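Local atomic coordinates of acetohydroxyacid synthase small subunit Related (PDB entry 2F06), a protein that is of unknown function but pairs two ACT domains, binds histidine and is probably a regulatory protein that senses amino acids. Residues M121-C124 with I125-L128; A58-A61 with L62-H66; F12-K16 with S17-T21. All coordinates share one frame; numbering follows the deposited sequence.

Contact 1 (M121-C124 with I125-L128)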
loop_
_atom_site.group_PDB
_atom_site.type_symbol
_atom_site.label_atom_id
_atom_site.label_comp_id
_atom_site.label_asym_id
_atom_site.label_seq_id
_atom_site.Cartn_x
_atom_site.Cartn_y
_atom_site.Cartn_z
HETATM N N MSE A 121 -2.402 13.355 16.916
HETATM C CA MSE A 121 -1.266 13.179 17.816
HETATM C C MSE A 121 -1.427 13.781 19.232
HETATM O O MSE A 121 -1.029 13.133 20.214
HETATM C CB MSE A 121 -0.007 13.684 17.199
HETATM C CG MSE A 121 1.172 13.493 18.160
HETATM SE SE MSE A 121 1.756 11.599 18.445
HETATM C CE MSE A 121 2.507 11.442 16.590
ATOM N N ASP A 122 -1.971 15.004 19.328
ATOM C CA ASP A 122 -2.217 15.629 20.642
ATOM C C ASP A 122 -3.178 14.754 21.478
ATOM O O ASP A 122 -2.889 14.486 22.647
ATOM C CB ASP A 122 -2.761 17.074 20.561
ATOM C CG ASP A 122 -1.894 18.019 19.700
ATOM O OD1 ASP A 122 -0.689 17.775 19.487
ATOM O OD2 ASP A 122 -2.450 19.035 19.210
ATOM N N LYS A 123 -4.278 14.283 20.885
ATOM C CA LYS A 123 -5.226 13.464 21.648
ATOM C C LYS A 123 -4.686 12.091 22.071
ATOM O O LYS A 123 -5.013 11.589 23.159
ATOM C CB LYS A 123 -6.575 13.301 20.927
ATOM C CG LYS A 123 -7.708 13.244 21.882
ATOM C CD LYS A 123 -8.195 14.683 22.340
ATOM C CE LYS A 123 -7.050 15.698 22.746
ATOM N NZ LYS A 123 -7.533 17.072 23.175
ATOM N N CYS A 124 -3.895 11.478 21.187
ATOM C CA CYS A 124 -3.331 10.185 21.455
ATOM C C CYS A 124 -2.447 10.279 22.694
ATOM O O CYS A 124 -2.555 9.458 23.613
ATOM C CB CYS A 124 -2.535 9.692 20.213
ATOM S SG CYS A 124 -1.752 8.055 20.478
ATOM N N ILE A 125 -1.565 11.284 22.733
ATOM C CA ILE A 125 -0.624 11.396 23.836
ATOM C C ILE A 125 -1.362 11.685 25.146
ATOM O O ILE A 125 -0.992 11.155 26.190
ATOM C CB ILE A 125 0.444 12.447 23.579
ATOM C CG1 ILE A 125 1.432 11.942 22.541
ATOM C CG2 ILE A 125 1.225 12.788 24.850
ATOM C CD1 ILE A 125 2.411 13.019 22.105
ATOM N N GLU A 126 -2.419 12.472 25.059
ATOM C CA GLU A 126 -3.249 12.815 26.212
ATOM C C GLU A 126 -3.805 11.557 26.873
ATOM O O GLU A 126 -3.608 11.346 28.060
ATOM C CB GLU A 126 -4.392 13.704 25.726
ATOM C CG GLU A 126 -5.128 14.431 26.795
ATOM C CD GLU A 126 -5.989 15.528 26.211
ATOM O OE1 GLU A 126 -5.520 16.197 25.244
ATOM O OE2 GLU A 126 -7.122 15.708 26.705
ATOM N N VAL A 127 -4.480 10.716 26.077
ATOM C CA VAL A 127 -5.126 9.459 26.541
ATOM C C VAL A 127 -4.093 8.528 27.198
ATOM O O VAL A 127 -4.292 8.038 28.306
ATOM C CB VAL A 127 -5.922 8.724 25.354
ATOM C CG1 VAL A 127 -6.430 7.328 25.739
ATOM C CG2 VAL A 127 -7.089 9.591 24.875
ATOM N N LEU A 128 -2.968 8.348 26.528
ATOM C CA LEU A 128 -1.953 7.398 26.968
ATOM C C LEU A 128 -1.400 7.823 28.315
ATOM O O LEU A 128 -1.246 6.976 29.187
ATOM C CB LEU A 128 -0.818 7.294 25.929
ATOM C CG LEU A 128 -1.200 6.842 24.516
ATOM C CD1 LEU A 128 0.002 6.854 23.635
ATOM C CD2 LEU A 128 -1.900 5.470 24.428
#
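Met121 with Ile125, Cys124 with Leu128 and Lys123 with Glu126 form a local contact along the first two turns of helix 121-130, packed on the sheet within the ACT range 74-144. Four i to i+4 backbone bonds give this stretch its helical form, from Ile125 N to Met121 O (3.2 Å) through to Leu128 N and Cys124 O (3.1 Å). Inside, Cys124 SG lies anti to the backbone N (chi1 179°) and meets Leu128 CD1 at 3.8 Å, while Leu128 CG sits 3.1 Å from Cys124 O. Both side chains also touch Leu93 of helix 85-95, and Leu128 reaches Ile77 of the sheet. Met121, deposited as selenomethionine, bends at chi2 and chi3 and crosses Ile125 at a slant, SE to CD1 being 4.0 Å; both touch Val5 of strand 5-13. Outside, Lys123 folds back beside Glu126, pointing the same way, and NZ lies 3.0 Å from Glu126 OE1 but 3.8 Å from OE2, so one carboxylate oxygen carries the salt bridge. The helix is thus amphipathic: Cys124, Val127 and Leu128 are buried toward helix 85-95, Met121 and Ile125 lie at the margin, and the opposite charges of Lys123 and Glu126 probably offset each other on the exposed side.

Contact 2 (A58-A61 with L62-H66)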
loop_
_atom_site.group_PDB
_atom_site.type_symbol
_atom_site.label_atom_id
_atom_site.label_comp_id
_atom_site.label_asym_id
_atom_site.label_seq_id
_atom_site.Cartn_x
_atom_site.Cartn_y
_atom_site.Cartn_z
ATOM N N ALA A 58 20.624 11.636 9.515
ATOM C CA ALA A 58 20.167 10.645 8.547
ATOM C C ALA A 58 19.440 11.252 7.375
ATOM O O ALA A 58 19.779 10.937 6.203
ATOM C CB ALA A 58 19.292 9.619 9.182
ATOM N N TYR A 59 18.476 12.115 7.668
ATOM C CA TYR A 59 17.793 12.862 6.612
ATOM C C TYR A 59 18.734 13.627 5.659
ATOM O O TYR A 59 18.580 13.588 4.438
ATOM C CB TYR A 59 16.776 13.823 7.222
ATOM C CG TYR A 59 16.021 14.721 6.260
ATOM C CD1 TYR A 59 14.831 14.298 5.706
ATOM C CD2 TYR A 59 16.466 16.010 5.983
ATOM C CE1 TYR A 59 14.109 15.081 4.884
ATOM C CE2 TYR A 59 15.758 16.815 5.127
ATOM C CZ TYR A 59 14.569 16.334 4.595
ATOM O OH TYR A 59 13.799 17.097 3.774
ATOM N N LYS A 60 19.698 14.349 6.198
ATOM C CA LYS A 60 20.554 15.142 5.303
ATOM C C LYS A 60 21.497 14.253 4.452
ATOM O O LYS A 60 21.747 14.567 3.279
ATOM C CB LYS A 60 21.288 16.211 6.122
ATOM C CG LYS A 60 22.380 16.941 5.402
ATOM C CD LYS A 60 23.229 17.755 6.389
ATOM C CE LYS A 60 24.584 18.109 5.776
ATOM N NZ LYS A 60 24.284 18.664 4.421
ATOM N N ALA A 61 22.004 13.163 5.043
ATOM C CA ALA A 61 22.802 12.164 4.328
ATOM C C ALA A 61 22.024 11.524 3.134
ATOM O O ALA A 61 22.516 11.437 1.972
ATOM C CB ALA A 61 23.271 11.069 5.310
ATOM N N LEU A 62 20.799 11.119 3.415
ATOM C CA LEU A 62 19.921 10.605 2.395
ATOM C C LEU A 62 19.618 11.600 1.274
ATOM O O LEU A 62 19.746 11.217 0.119
ATOM C CB LEU A 62 18.638 10.037 3.039
ATOM C CG LEU A 62 19.017 8.771 3.811
ATOM C CD1 LEU A 62 17.913 8.386 4.881
ATOM C CD2 LEU A 62 19.246 7.652 2.805
ATOM N N LYS A 63 19.221 12.844 1.588
ATOM C CA LYS A 63 19.042 13.910 0.556
ATOM C C LYS A 63 20.303 14.151 -0.282
ATOM O O LYS A 63 20.228 14.389 -1.497
ATOM C CB LYS A 63 18.682 15.270 1.185
ATOM C CG LYS A 63 17.346 15.323 1.928
ATOM C CD LYS A 63 16.136 15.316 0.953
ATOM C CE LYS A 63 16.103 16.594 0.122
ATOM N NZ LYS A 63 14.800 16.569 -0.570
ATOM N N ASP A 64 21.456 14.146 0.394
ATOM C CA ASP A 64 22.769 14.295 -0.228
ATOM C C ASP A 64 23.045 13.172 -1.230
ATOM O O ASP A 64 23.737 13.399 -2.231
ATOM C CB ASP A 64 23.884 14.213 0.833
ATOM C CG ASP A 64 24.099 15.512 1.581
ATOM O OD1 ASP A 64 23.464 16.532 1.232
ATOM O OD2 ASP A 64 24.899 15.492 2.559
ATOM N N ASN A 65 22.596 11.958 -0.905
ATOM C CA ASN A 65 22.709 10.802 -1.786
ATOM C C ASN A 65 21.519 10.622 -2.736
ATOM O O ASN A 65 21.379 9.560 -3.355
ATOM C CB ASN A 65 22.927 9.550 -0.954
ATOM C CG ASN A 65 24.345 9.467 -0.416
ATOM O OD1 ASN A 65 25.240 8.870 -1.039
ATOM N ND2 ASN A 65 24.569 10.113 0.713
ATOM N N HIS A 66 20.663 11.654 -2.812
ATOM C CA HIS A 66 19.600 11.799 -3.820
ATOM C C HIS A 66 18.426 10.871 -3.561
ATOM O O HIS A 66 17.673 10.557 -4.506
ATOM C CB HIS A 66 20.174 11.611 -5.250
ATOM C CG HIS A 66 21.349 12.493 -5.522
ATOM N ND1 HIS A 66 21.216 13.832 -5.812
ATOM C CD2 HIS A 66 22.676 12.248 -5.455
ATOM C CE1 HIS A 66 22.415 14.368 -5.942
ATOM N NE2 HIS A 66 23.321 13.424 -5.744
#
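The Tyr59 ring carries Lys63 CG over one face, 3.9 Å above the ring plane and displaced toward the rim, a CH-pi contact between two side chains that run alongside each other; the His66 ring has Asp64 O 3.4 Å above one face. Tyr59 also touches Val69 and Ile71 of strand 69-80. Tyr59 and Lys63 belong to the last turns of helix 55-64, which ends in a Schellman motif: His66, with positive phi (74°), is the C-prime residue, Phe67 N turns back to Leu62 O, and His66 N makes a weak bond to Lys63 O. Ala58, Ala61 and Leu62 face inward, against Leu27 and Val26 of helix 19-29 and Leu9 of the sheet, as expected for a helix packed on an ACT-type sheet. On the exposed side Lys60 NZ and Asp64 OD2 form only a long salt bridge, at 3.7 Å. Near the helix end, Asn65 CG stands beside its own backbone N (chi1 -75°), bringing the amide back over the last turn. Ala61 O therefore accepts two bonds from opposite faces of its carbonyl plane, from Asn65 N at 2.9 Å and from Asn65 ND2 at 2.7 Å, the latter almost straight at 178°.

Contact 3 (F12-K16 with S17-T21)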
loop_
_atom_site.group_PDB
_atom_site.type_symbol
_atom_site.label_atom_id
_atom_site.label_comp_id
_atom_site.label_asym_id
_atom_site.label_seq_id
_atom_site.Cartn_x
_atom_site.Cartn_y
_atom_site.Cartn_z
ATOM N N PHE A 12 11.570 6.667 0.009
ATOM C CA PHE A 12 11.038 6.116 -1.251
ATOM C C PHE A 12 12.124 5.253 -1.907
ATOM O O PHE A 12 13.196 5.737 -2.206
ATOM C CB PHE A 12 10.553 7.235 -2.160
ATOM C CG PHE A 12 10.047 6.781 -3.554
ATOM C CD1 PHE A 12 8.880 5.988 -3.684
ATOM C CD2 PHE A 12 10.726 7.198 -4.724
ATOM C CE1 PHE A 12 8.391 5.619 -4.965
ATOM C CE2 PHE A 12 10.283 6.849 -5.993
ATOM C CZ PHE A 12 9.097 6.042 -6.117
ATOM N N LEU A 13 11.869 3.946 -2.010
ATOM C CA LEU A 13 12.860 2.989 -2.531
ATOM C C LEU A 13 12.322 2.697 -3.919
ATOM O O LEU A 13 11.265 2.023 -4.075
ATOM C CB LEU A 13 12.884 1.670 -1.716
ATOM C CG LEU A 13 12.920 1.579 -0.180
ATOM C CD1 LEU A 13 12.444 0.176 0.392
ATOM C CD2 LEU A 13 14.242 2.031 0.409
ATOM N N GLU A 14 12.997 3.212 -4.922
ATOM C CA GLU A 14 12.628 2.941 -6.296
ATOM C C GLU A 14 13.093 1.538 -6.759
ATOM O O GLU A 14 13.630 0.791 -5.964
ATOM C CB GLU A 14 13.181 4.049 -7.164
ATOM C CG GLU A 14 14.632 4.234 -7.074
ATOM C CD GLU A 14 15.212 4.493 -8.441
ATOM O OE1 GLU A 14 15.053 3.605 -9.315
ATOM O OE2 GLU A 14 15.846 5.565 -8.652
ATOM N N ASN A 15 12.852 1.128 -8.000
ATOM C CA ASN A 15 13.540 -0.122 -8.484
ATOM C C ASN A 15 13.000 -1.372 -7.662
ATOM O O ASN A 15 11.787 -1.583 -7.676
ATOM C CB ASN A 15 15.073 0.191 -8.508
ATOM C CG ASN A 15 15.991 -1.008 -8.385
ATOM O OD1 ASN A 15 16.824 -1.053 -7.483
ATOM N ND2 ASN A 15 15.893 -1.948 -9.322
ATOM N N LYS A 16 13.834 -2.162 -6.958
ATOM C CA LYS A 16 13.388 -3.238 -5.963
ATOM C C LYS A 16 14.559 -4.091 -5.390
ATOM O O LYS A 16 14.300 -5.027 -4.621
ATOM C CB LYS A 16 12.364 -4.225 -6.570
ATOM C CG LYS A 16 10.858 -3.936 -6.334
ATOM C CD LYS A 16 10.234 -4.669 -5.108
ATOM C CE LYS A 16 9.004 -3.875 -4.546
ATOM N NZ LYS A 16 8.185 -4.541 -3.477
ATOM N N SER A 17 15.819 -3.731 -5.712
ATOM C CA SER A 17 16.806 -4.755 -6.177
ATOM C C SER A 17 18.350 -4.805 -5.871
ATOM O O SER A 17 19.010 -5.639 -6.508
ATOM C CB SER A 17 16.631 -4.949 -7.705
ATOM O OG SER A 17 17.373 -3.977 -8.431
ATOM N N GLY A 18 18.997 -3.903 -5.124
ATOM C CA GLY A 18 18.885 -2.495 -5.331
ATOM C C GLY A 18 19.145 -1.506 -4.223
ATOM O O GLY A 18 20.180 -1.500 -3.534
ATOM N N ARG A 19 18.154 -0.651 -4.131
ATOM C CA ARG A 19 18.202 0.610 -3.463
ATOM C C ARG A 19 18.102 0.471 -1.987
ATOM O O ARG A 19 18.607 1.326 -1.282
ATOM C CB ARG A 19 17.079 1.525 -4.014
ATOM C CG ARG A 19 17.337 1.899 -5.508
ATOM C CD ARG A 19 18.175 3.151 -5.649
ATOM N NE ARG A 19 19.146 2.977 -6.731
ATOM C CZ ARG A 19 19.132 3.613 -7.904
ATOM N NH1 ARG A 19 18.210 4.523 -8.192
ATOM N NH2 ARG A 19 20.046 3.343 -8.793
ATOM N N LEU A 20 17.455 -0.595 -1.508
ATOM C CA LEU A 20 17.357 -0.770 -0.052
ATOM C C LEU A 20 18.776 -1.002 0.569
ATOM O O LEU A 20 19.095 -0.491 1.668
ATOM C CB LEU A 20 16.371 -1.891 0.312
ATOM C CG LEU A 20 16.441 -2.312 1.785
ATOM C CD1 LEU A 20 15.896 -1.249 2.856
ATOM C CD2 LEU A 20 15.793 -3.714 1.866
ATOM N N THR A 21 19.601 -1.754 -0.146
ATOM C CA THR A 21 20.951 -1.997 0.331
ATOM C C THR A 21 21.777 -0.702 0.379
ATOM O O THR A 21 22.365 -0.371 1.428
ATOM C CB THR A 21 21.652 -3.063 -0.508
ATOM O OG1 THR A 21 20.836 -4.220 -0.464
ATOM C CG2 THR A 21 23.025 -3.396 0.051
#
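Glu14 OE2 and Arg19 NH1 stand 2.6 Å apart in a salt bridge that spans the turn between strand 5-13 and helix 19-29. The oxygen comes in at the guanidinium edge, near its plane, but the carboxylate is twisted 73° against that plane and OE1 stays 3.5 Å from NH1, so the pairing is single-pronged rather than a flat two-pronged one. Glu14 CG lies between its backbone N and carbonyl carbon (chi1 57°), and a further bend at chi2 carries the acid across the arginine chain.

Within the turn, Asn15 ND2 donates to Ser17 OG at 2.7 Å with the hydroxyl close to the amide plane, while Asn15 OD1 receives a weak bond from Ser17 N. OD1 also lies 3.3 Å from Gly18 CA; a CB on this N-cap residue would fall 2.1 Å from OD1, a clash. Replacing Asn15 with an alanine would probably leave Ser17 OG without its amide donor and set the serine free to turn.

Lys16 NZ points elsewhere, to Asn42 O and, in a salt bridge, to Glu101 of the second subunit; Leu20 packs on Leu90 of that subunit, and the turn forms part of a subunit interface. The turn before helix 85-95, Pro80 to Leu86, which is probably its counterpart in the second ACT domain, lines the histidine pocket. The apolar part of the contact is Leu13 CD2 against Leu20 CD1, 4.4 Å apart; both leucines rest on Leu48 of strand 46-52, with Leu13 also on Ile39 of strand 34-41.

Overall arrangement
Contacts 1 and 2 are both turns of helices packed on the sheet, each partly buried, with an apolar inner side and a lysine-acid pair outside; they lie on opposite sides of the chain's centre, their centres about 31 Å apart. Along their helices they differ: 121-128 is regular helix, whereas 58-66 includes a helix end, where an asparagine amide supplements the backbone bonds. Contact 3 is a surface turn, bonded mainly through side chains, and alone among the three it meets other subunits. Its centre lies about 15 Å from that of contact 2, and the two are tied by helix 19-29, whose first turn belongs to contact 3 and whose Val26 and Leu27 pack against contact 2.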